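Local coordinates for probable branched-chain amino acid ABC transporter, amino acid binding protein (Thermus thermophilus, PDB 3LKB), which probably captures branched-chain amino acids such as valine and delivers them to an ABC transporter for uptake into the cell, at residues 100-105 against 291-296; 118-123 against 319-324; 109-114 against 349-354. The protein carries 2 engineered substitutions. One frame throughout, in Å; residues are numbered along the deposited sequence.

Contact 1. Residues 100-105 against 291-296; sequences PTIPAS and MLAAAI. Engineered in segment 291-296: Ala293 (natural residue Val), Ala295 (natural residue Ser). With VAL (valine), chain C.
In one of the two alpha/beta lobes of this type I periplasmic-binding-protein fold, Ile102 on the short strand 101-103 packs against Ala293 and Ile296 on helix 285-308. The strand and the helix meet through this single isoleucine, whose two branches take different partners one helical turn apart. Ile102 CG2 rests on the methyl of Ala293, with CB 4.1 Å away; this alanine is an engineered residue, a valine in the natural protein. The longer arm of Ile102, extended with chi2 at 167°, carries CD1 to Ile296 CG2, 3.9 Å away. In Ile296 that methyl lies anti to the backbone N, a placement that turns it toward the Ile102 arm, and the two isoleucine side chains cross at a slant. The contact is wholly apolar and buried; Leu80 of the neighbouring parallel strand and Pro122 of the next strand also pack on Ile102, while Tyr27 of helix 21-41 reaches Ala293.

Just past the strand the chain enters the valine site. The ligand's side chain lies against Ser105, its CG2 being 3.3 Å from Ser105 CB, and the methyl of Ala104 comes within 3.5 Å of the ligand O. Ser105 OG stands anti to its own backbone N, at 166°, and is hydrogen-bonded to Thr84 OG1 and to His107 N, which fixes the side chain at the pocket wall. Ala104 O is hydrogen-bonded to Tyr232 OH, a pocket residue from the other lobe. A ligand held by the loop at the C-terminal end of a parallel strand, with a helix packed on the flank of that strand, is the usual arrangement of periplasmic binding proteins.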
loop_
_atom_site.group_PDB
_atom_site.type_symbol
_atom_site.label_atom_id
_atom_site.label_comp_id
_atom_site.label_asym_id
_atom_site.label_seq_id
_atom_site.Cartn_x
_atom_site.Cartn_y
_atom_site.Cartn_z
ATOM N N PRO A 100 -14.568 24.062 -3.583
ATOM C CA PRO A 100 -13.435 24.127 -2.629
ATOM C C PRO A 100 -12.689 22.826 -2.563
ATOM O O PRO A 100 -13.308 21.781 -2.463
ATOM C CB PRO A 100 -14.112 24.374 -1.283
ATOM C CG PRO A 100 -15.396 25.036 -1.626
ATOM C CD PRO A 100 -15.848 24.388 -2.930
ATOM N N THR A 101 -11.371 22.894 -2.576
ATOM C CA THR A 101 -10.533 21.719 -2.736
ATOM C C THR A 101 -9.441 21.808 -1.745
ATOM O O THR A 101 -8.715 22.824 -1.718
ATOM C CB THR A 101 -9.928 21.704 -4.141
ATOM O OG1 THR A 101 -10.988 21.445 -5.049
ATOM C CG2 THR A 101 -8.871 20.629 -4.324
ATOM N N ILE A 102 -9.323 20.781 -0.914
ATOM C CA ILE A 102 -8.294 20.769 0.105
ATOM C C ILE A 102 -7.313 19.660 -0.243
ATOM O O ILE A 102 -7.648 18.484 -0.080
ATOM C CB ILE A 102 -8.909 20.495 1.485
ATOM C CG1 ILE A 102 -10.006 21.525 1.745
ATOM C CG2 ILE A 102 -7.816 20.443 2.560
ATOM C CD1 ILE A 102 -10.931 21.198 2.958
ATOM N N PRO A 103 -6.116 20.017 -0.753
ATOM C CA PRO A 103 -5.113 19.040 -1.182
ATOM C C PRO A 103 -4.146 18.551 -0.081
ATOM O O PRO A 103 -3.800 19.295 0.827
ATOM C CB PRO A 103 -4.314 19.813 -2.241
ATOM C CG PRO A 103 -4.879 21.178 -2.314
ATOM C CD PRO A 103 -5.691 21.383 -1.096
ATOM N N ALA A 104 -3.735 17.291 -0.187
ATOM C CA ALA A 104 -2.553 16.781 0.506
ATOM C C ALA A 104 -1.271 17.397 -0.048
ATOM O O ALA A 104 -0.302 17.492 0.650
ATOM C CB ALA A 104 -2.478 15.268 0.374
ATOM N N SER A 105 -1.265 17.724 -1.334
ATOM C CA SER A 105 -0.151 18.393 -1.938
ATOM C C SER A 105 -0.010 19.757 -1.261
ATOM O O SER A 105 -1.001 20.479 -1.091
ATOM C CB SER A 105 -0.451 18.672 -3.415
ATOM O OG SER A 105 0.489 19.602 -3.934
ATOM N N MET A 291 -6.233 13.500 8.654
ATOM C CA MET A 291 -7.266 13.781 9.638
ATOM C C MET A 291 -7.508 15.300 9.660
ATOM O O MET A 291 -8.652 15.771 9.776
ATOM C CB MET A 291 -6.883 13.227 11.026
ATOM C CG MET A 291 -8.052 13.231 11.990
ATOM S SD MET A 291 -7.838 12.190 13.463
ATOM C CE MET A 291 -7.911 10.673 12.519
ATOM N N LEU A 292 -6.442 16.079 9.525
ATOM C CA LEU A 292 -6.652 17.527 9.479
ATOM C C LEU A 292 -7.493 17.894 8.226
ATOM O O LEU A 292 -8.452 18.634 8.329
ATOM C CB LEU A 292 -5.303 18.282 9.530
ATOM C CG LEU A 292 -5.360 19.784 9.255
ATOM C CD1 LEU A 292 -6.149 20.466 10.390
ATOM C CD2 LEU A 292 -3.964 20.464 9.042
ATOM N N ALA A 293 -7.164 17.348 7.062
ATOM C CA ALA A 293 -7.885 17.669 5.851
ATOM C C ALA A 293 -9.356 17.275 6.003
ATOM O O ALA A 293 -10.233 18.085 5.680
ATOM C CB ALA A 293 -7.291 16.952 4.685
ATOM N N ALA A 294 -9.642 16.047 6.453
ATOM C CA ALA A 294 -11.036 15.640 6.626
ATOM C C ALA A 294 -11.725 16.500 7.702
ATOM O O ALA A 294 -12.894 16.885 7.550
ATOM C CB ALA A 294 -11.116 14.193 7.019
ATOM N N ALA A 295 -11.003 16.783 8.788
ATOM C CA ALA A 295 -11.536 17.647 9.855
ATOM C C ALA A 295 -11.896 19.042 9.345
ATOM O O ALA A 295 -12.948 19.563 9.696
ATOM C CB ALA A 295 -10.552 17.746 11.027
ATOM N N ILE A 296 -11.050 19.630 8.495
ATOM C CA ILE A 296 -11.353 20.936 7.927
ATOM C C ILE A 296 -12.670 20.869 7.132
ATOM O O ILE A 296 -13.586 21.687 7.383
ATOM C CB ILE A 296 -10.199 21.526 7.103
ATOM C CG1 ILE A 296 -8.978 21.716 8.001
ATOM C CG2 ILE A 296 -10.624 22.895 6.444
ATOM C CD1 ILE A 296 -7.724 22.314 7.336
HETATM N N VAL C . 3.055 13.186 -2.474
HETATM C CA VAL C . 2.409 14.555 -2.506
HETATM C C VAL C . 0.933 14.544 -2.304
HETATM O O VAL C . 0.582 14.700 -1.156
HETATM C CB VAL C . 2.622 15.298 -3.805
HETATM C CG1 VAL C . 1.948 14.664 -4.922
HETATM C CG2 VAL C . 2.114 16.591 -3.646
#

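Contact 2. Residues 118-123 against 319-324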
loop_
_atom_site.group_PDB
_atom_site.type_symbol
_atom_site.label_atom_id
_atom_site.label_comp_id
_atom_site.label_asym_id
_atom_site.label_seq_id
_atom_site.Cartn_x
_atom_site.Cartn_y
_atom_site.Cartn_z
ATOM N N TYR A 118 -10.519 28.618 -5.386
ATOM C CA TYR A 118 -11.148 27.522 -4.606
ATOM C C TYR A 118 -10.232 26.462 -3.994
ATOM O O TYR A 118 -10.709 25.428 -3.548
ATOM C CB TYR A 118 -12.208 26.817 -5.451
ATOM C CG TYR A 118 -13.240 27.800 -5.895
ATOM C CD1 TYR A 118 -13.176 28.364 -7.175
ATOM C CD2 TYR A 118 -14.214 28.257 -5.003
ATOM C CE1 TYR A 118 -14.082 29.301 -7.567
ATOM C CE2 TYR A 118 -15.126 29.207 -5.361
ATOM C CZ TYR A 118 -15.063 29.721 -6.665
ATOM O OH TYR A 118 -15.992 30.640 -7.084
ATOM N N ILE A 119 -8.926 26.715 -3.948
ATOM C CA ILE A 119 -8.003 25.699 -3.454
ATOM C C ILE A 119 -7.430 26.143 -2.139
ATOM O O ILE A 119 -6.914 27.263 -2.044
ATOM C CB ILE A 119 -6.897 25.515 -4.470
ATOM C CG1 ILE A 119 -7.543 25.024 -5.790
ATOM C CG2 ILE A 119 -5.777 24.605 -3.896
ATOM C CD1 ILE A 119 -6.594 24.984 -6.960
ATOM N N PHE A 120 -7.527 25.304 -1.109
ATOM C CA PHE A 120 -7.049 25.717 0.210
ATOM C C PHE A 120 -6.070 24.735 0.779
ATOM O O PHE A 120 -6.404 23.590 0.982
ATOM C CB PHE A 120 -8.212 25.928 1.189
ATOM C CG PHE A 120 -9.141 27.007 0.773
ATOM C CD1 PHE A 120 -10.199 26.736 -0.096
ATOM C CD2 PHE A 120 -8.938 28.302 1.203
ATOM C CE1 PHE A 120 -11.026 27.771 -0.535
ATOM C CE2 PHE A 120 -9.778 29.337 0.811
ATOM C CZ PHE A 120 -10.827 29.073 -0.060
ATOM N N LEU A 121 -4.848 25.216 1.029
ATOM C CA LEU A 121 -3.758 24.439 1.583
ATOM C C LEU A 121 -3.925 24.367 3.099
ATOM O O LEU A 121 -4.051 25.410 3.742
ATOM C CB LEU A 121 -2.447 25.133 1.229
ATOM C CG LEU A 121 -1.692 24.571 0.036
ATOM C CD1 LEU A 121 -2.610 24.027 -1.023
ATOM C CD2 LEU A 121 -0.715 25.549 -0.560
ATOM N N PRO A 122 -3.972 23.146 3.670
ATOM C CA PRO A 122 -4.138 23.037 5.112
ATOM C C PRO A 122 -2.901 23.525 5.837
ATOM O O PRO A 122 -3.039 24.073 6.911
ATOM C CB PRO A 122 -4.323 21.528 5.345
ATOM C CG PRO A 122 -4.786 20.997 4.109
ATOM C CD PRO A 122 -4.079 21.823 3.030
ATOM N N THR A 123 -1.711 23.360 5.240
ATOM C CA THR A 123 -0.465 23.791 5.914
ATOM C C THR A 123 0.537 24.507 5.024
ATOM O O THR A 123 0.308 24.713 3.846
ATOM C CB THR A 123 0.289 22.621 6.617
ATOM O OG1 THR A 123 1.021 21.839 5.653
ATOM C CG2 THR A 123 -0.638 21.733 7.439
ATOM N N ALA A 319 -18.250 29.193 4.447
ATOM C CA ALA A 319 -17.778 28.699 5.745
ATOM C C ALA A 319 -16.243 28.724 5.814
ATOM O O ALA A 319 -15.690 29.117 6.821
ATOM C CB ALA A 319 -18.318 27.301 6.000
ATOM N N ILE A 320 -15.548 28.358 4.747
ATOM C CA ILE A 320 -14.077 28.336 4.795
ATOM C C ILE A 320 -13.441 29.720 4.867
ATOM O O ILE A 320 -12.508 29.915 5.639
ATOM C CB ILE A 320 -13.504 27.555 3.564
ATOM C CG1 ILE A 320 -13.745 26.042 3.725
ATOM C CG2 ILE A 320 -12.034 27.927 3.230
ATOM C CD1 ILE A 320 -13.682 25.382 2.391
ATOM N N VAL A 321 -13.949 30.675 4.076
ATOM C CA VAL A 321 -13.380 32.035 4.006
ATOM C C VAL A 321 -13.809 32.894 5.176
ATOM O O VAL A 321 -13.284 33.986 5.352
ATOM C CB VAL A 321 -13.697 32.803 2.665
ATOM C CG1 VAL A 321 -13.216 32.036 1.441
ATOM C CG2 VAL A 321 -15.182 33.067 2.505
ATOM N N GLY A 322 -14.776 32.423 5.952
ATOM C CA GLY A 322 -15.087 33.030 7.250
ATOM C C GLY A 322 -14.365 32.377 8.435
ATOM O O GLY A 322 -14.605 32.753 9.600
ATOM N N MET A 323 -13.498 31.391 8.154
ATOM C CA MET A 323 -12.793 30.606 9.199
ATOM C C MET A 323 -11.529 31.343 9.640
ATOM O O MET A 323 -10.399 30.902 9.342
ATOM C CB MET A 323 -12.453 29.220 8.641
ATOM C CG MET A 323 -12.157 28.071 9.624
ATOM S SD MET A 323 -11.812 26.479 8.712
ATOM C CE MET A 323 -13.436 25.793 8.632
ATOM N N ASN A 324 -11.716 32.484 10.319
ATOM C CA ASN A 324 -10.601 33.317 10.783
ATOM C C ASN A 324 -10.861 34.090 12.064
ATOM O O ASN A 324 -12.001 34.177 12.552
ATOM C CB ASN A 324 -10.169 34.294 9.690
ATOM C CG ASN A 324 -11.338 35.041 9.102
ATOM O OD1 ASN A 324 -11.974 35.858 9.772
ATOM N ND2 ASN A 324 -11.634 34.767 7.866
#
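Phe120 meets Ile320 and Val321 where the chain entering strand 121-123 passes helix 313-321, within the periplasmic-binding-protein fold. The main interaction is CH-pi. Ile320 CG2 sits over the middle of the Phe120 ring, 3.5 Å from its centroid and only 9° off the ring normal, so all six ring carbons are nearly equally far from it. Chi1 of Ile320, -73°, turns this methyl anti to the backbone N and sends it outward from the helix to the ring.

Plain apolar contact adds a second point: Val321 CG1 approaches the far end of the ring obliquely, 4.1 Å from Phe120 CZ.

Aromatic contacts complete the surroundings. His350 stacks on the ring face turned away from Ile320, and Phe345 meets Phe120 edge-to-face, so the ring is held between a methyl and an imidazole. With a leucine at Phe120, the Ile320 methyl would probably lose the flat surface it rests on, and the His350 ring its stacking partner.

Beyond Ile320 an inverse gamma turn follows, centred on Met323, whose backbone N is hydrogen-bonded to Ile320 O at 3.1 Å.

Contact 3. Residues 109-114 against 349-354; sequences ELIDPP and EHTGAE. With NA (sodium ion), chain E.
Ile111 and His350 join the loop that follows strand 101-103 to the sodium-binding segment 349-354, which leads on to the large mixed sheet of the other lobe and, with its corner at Gly352, is consistent with one of the interlobe crossings of this fold. The two side chains lie alongside and point opposite ways. Ile111 CG2 lies 3.7 Å from His350 CB and also borders the imidazole, close to the ring plane, with His350 CD2 4.1 Å away. Ile111 has CG1 between its backbone N and carbonyl carbon (chi1 48°), which leaves CG2 facing the histidine and sends the other branch toward Thr351; there CD1 is a looser 4.5 Å from Thr351 OG1.

The second shell holds both partners in place. His350 NE2 is hydrogen-bonded to Asp117 O, which fixes the rotation of the ring. On the other side, Lys91 NZ is hydrogen-bonded to the carbonyls of Glu109, Asp112 and Pro114, gathering the loop around one ammonium group, and Tyr383 of helix 376-383 packs on Ile111.

Farther out, the chain after His350 turns two successive carbonyls to the metal. Sodium is bound by Thr351 O at 2.2 Å and by a water at 2.3 Å, and Asp344 supplies both its backbone O and its OD1. Glu354 brings a carboxylate near this site, its OE1 3.6 Å from the sodium, probably adding to the negative field without joining the bound set. The fifth ligand is Gly352 O, 2.5 Å from the ion.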
loop_
_atom_site.group_PDB
_atom_site.type_symbol
_atom_site.label_atom_id
_atom_site.label_comp_id
_atom_site.label_asym_id
_atom_site.label_seq_id
_atom_site.Cartn_x
_atom_site.Cartn_y
_atom_site.Cartn_z
ATOM N N GLU A 109 2.145 26.719 -5.890
ATOM C CA GLU A 109 1.607 27.009 -7.210
ATOM C C GLU A 109 0.085 26.757 -7.297
ATOM O O GLU A 109 -0.636 27.379 -8.100
ATOM C CB GLU A 109 2.413 26.208 -8.270
ATOM C CG GLU A 109 2.005 26.420 -9.734
ATOM C CD GLU A 109 1.999 27.904 -10.142
ATOM O OE1 GLU A 109 2.876 28.685 -9.639
ATOM O OE2 GLU A 109 1.131 28.284 -10.976
ATOM N N LEU A 110 -0.402 25.850 -6.461
ATOM C CA LEU A 110 -1.822 25.531 -6.425
ATOM C C LEU A 110 -2.692 26.698 -6.006
ATOM O O LEU A 110 -3.808 26.785 -6.485
ATOM C CB LEU A 110 -2.106 24.348 -5.496
ATOM C CG LEU A 110 -1.430 23.015 -5.845
ATOM C CD1 LEU A 110 -1.916 21.882 -4.906
ATOM C CD2 LEU A 110 -1.594 22.650 -7.329
ATOM N N ILE A 111 -2.205 27.558 -5.110
ATOM C CA ILE A 111 -2.982 28.713 -4.656
ATOM C C ILE A 111 -2.506 30.023 -5.328
ATOM O O ILE A 111 -2.900 31.094 -4.920
ATOM C CB ILE A 111 -3.078 28.833 -3.100
ATOM C CG1 ILE A 111 -1.729 28.693 -2.417
ATOM C CG2 ILE A 111 -3.926 27.699 -2.518
ATOM C CD1 ILE A 111 -1.121 29.900 -1.947
ATOM N N ASP A 112 -1.661 29.905 -6.356
ATOM C CA ASP A 112 -1.228 31.047 -7.174
ATOM C C ASP A 112 -2.078 31.121 -8.435
ATOM O O ASP A 112 -2.620 30.119 -8.841
ATOM C CB ASP A 112 0.236 30.923 -7.570
ATOM C CG ASP A 112 1.191 31.288 -6.434
ATOM O OD1 ASP A 112 0.763 31.763 -5.340
ATOM O OD2 ASP A 112 2.398 31.069 -6.651
ATOM N N PRO A 113 -2.253 32.329 -8.997
ATOM C CA PRO A 113 -3.110 32.562 -10.170
ATOM C C PRO A 113 -2.524 31.920 -11.390
ATOM O O PRO A 113 -1.317 31.703 -11.436
ATOM C CB PRO A 113 -3.079 34.083 -10.345
ATOM C CG PRO A 113 -1.991 34.554 -9.423
ATOM C CD PRO A 113 -1.894 33.592 -8.325
ATOM N N PRO A 114 -3.366 31.574 -12.371
ATOM C CA PRO A 114 -4.851 31.720 -12.364
ATOM C C PRO A 114 -5.497 30.507 -11.679
ATOM O O PRO A 114 -4.774 29.626 -11.213
ATOM C CB PRO A 114 -5.197 31.698 -13.855
ATOM C CG PRO A 114 -4.172 30.776 -14.464
ATOM C CD PRO A 114 -2.881 30.882 -13.589
ATOM N N GLU A 349 -6.246 34.671 1.818
ATOM C CA GLU A 349 -5.269 33.843 2.516
ATOM C C GLU A 349 -5.672 32.366 2.476
ATOM O O GLU A 349 -6.572 31.949 3.165
ATOM C CB GLU A 349 -5.016 34.346 3.939
ATOM C CG GLU A 349 -3.999 35.534 4.019
ATOM C CD GLU A 349 -2.569 35.187 3.482
ATOM O OE1 GLU A 349 -2.004 34.116 3.892
ATOM O OE2 GLU A 349 -2.022 35.984 2.653
ATOM N N HIS A 350 -4.981 31.593 1.655
ATOM C CA HIS A 350 -5.418 30.267 1.335
ATOM C C HIS A 350 -4.544 29.208 2.026
ATOM O O HIS A 350 -4.592 28.044 1.664
ATOM C CB HIS A 350 -5.388 30.104 -0.192
ATOM C CG HIS A 350 -6.643 30.550 -0.891
ATOM N ND1 HIS A 350 -7.384 31.646 -0.497
ATOM C CD2 HIS A 350 -7.291 30.037 -1.964
ATOM C CE1 HIS A 350 -8.419 31.799 -1.295
ATOM N NE2 HIS A 350 -8.380 30.842 -2.204
ATOM N N THR A 351 -3.743 29.591 3.009
ATOM C CA THR A 351 -2.909 28.634 3.719
ATOM C C THR A 351 -3.400 28.523 5.126
ATOM O O THR A 351 -3.458 29.524 5.792
ATOM C CB THR A 351 -1.420 29.073 3.756
ATOM O OG1 THR A 351 -0.920 29.050 2.418
ATOM C CG2 THR A 351 -0.619 28.087 4.560
ATOM N N GLY A 352 -3.727 27.322 5.603
ATOM C CA GLY A 352 -4.345 27.197 6.929
ATOM C C GLY A 352 -3.391 27.448 8.104
ATOM O O GLY A 352 -3.383 28.525 8.677
ATOM N N ALA A 353 -2.576 26.462 8.421
ATOM C CA ALA A 353 -1.523 26.605 9.389
ATOM C C ALA A 353 -0.272 27.182 8.727
ATOM O O ALA A 353 0.516 26.460 8.122
ATOM C CB ALA A 353 -1.206 25.236 9.968
ATOM N N GLU A 354 -0.074 28.479 8.870
ATOM C CA GLU A 354 1.042 29.147 8.229
ATOM C C GLU A 354 2.405 28.938 8.949
ATOM O O GLU A 354 3.462 29.260 8.395
ATOM C CB GLU A 354 0.700 30.644 8.004
ATOM C CG GLU A 354 0.751 31.569 9.234
ATOM C CD GLU A 354 -0.308 31.292 10.342
ATOM O OE1 GLU A 354 -1.315 30.551 10.107
ATOM O OE2 GLU A 354 -0.112 31.863 11.453
HETATM NA NA NA E . -3.917 30.700 7.640
HETATM O O HOH W 1 -2.761 32.690 7.662
#

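In the fold
From the N terminus the chain passes through 100-105, 109-114 and 118-123 in quick succession, and their partners follow in the order 291-296, 319-324 and 349-354. Contact 1 closes a loop of 185 residues that takes in the whole central part of the chain, contact 2 one of 195 and contact 3 one of 234. Contact 2 is nested inside contact 3, while contact 1 crosses both. Together they tie strand 101-103 to helix 285-308, the start of strand 121-123 to helix 313-321, and the intervening loop to the sodium segment. Backbone hydrogen bonds from 118-123 to both 100-105 and 349-354 make it the common element.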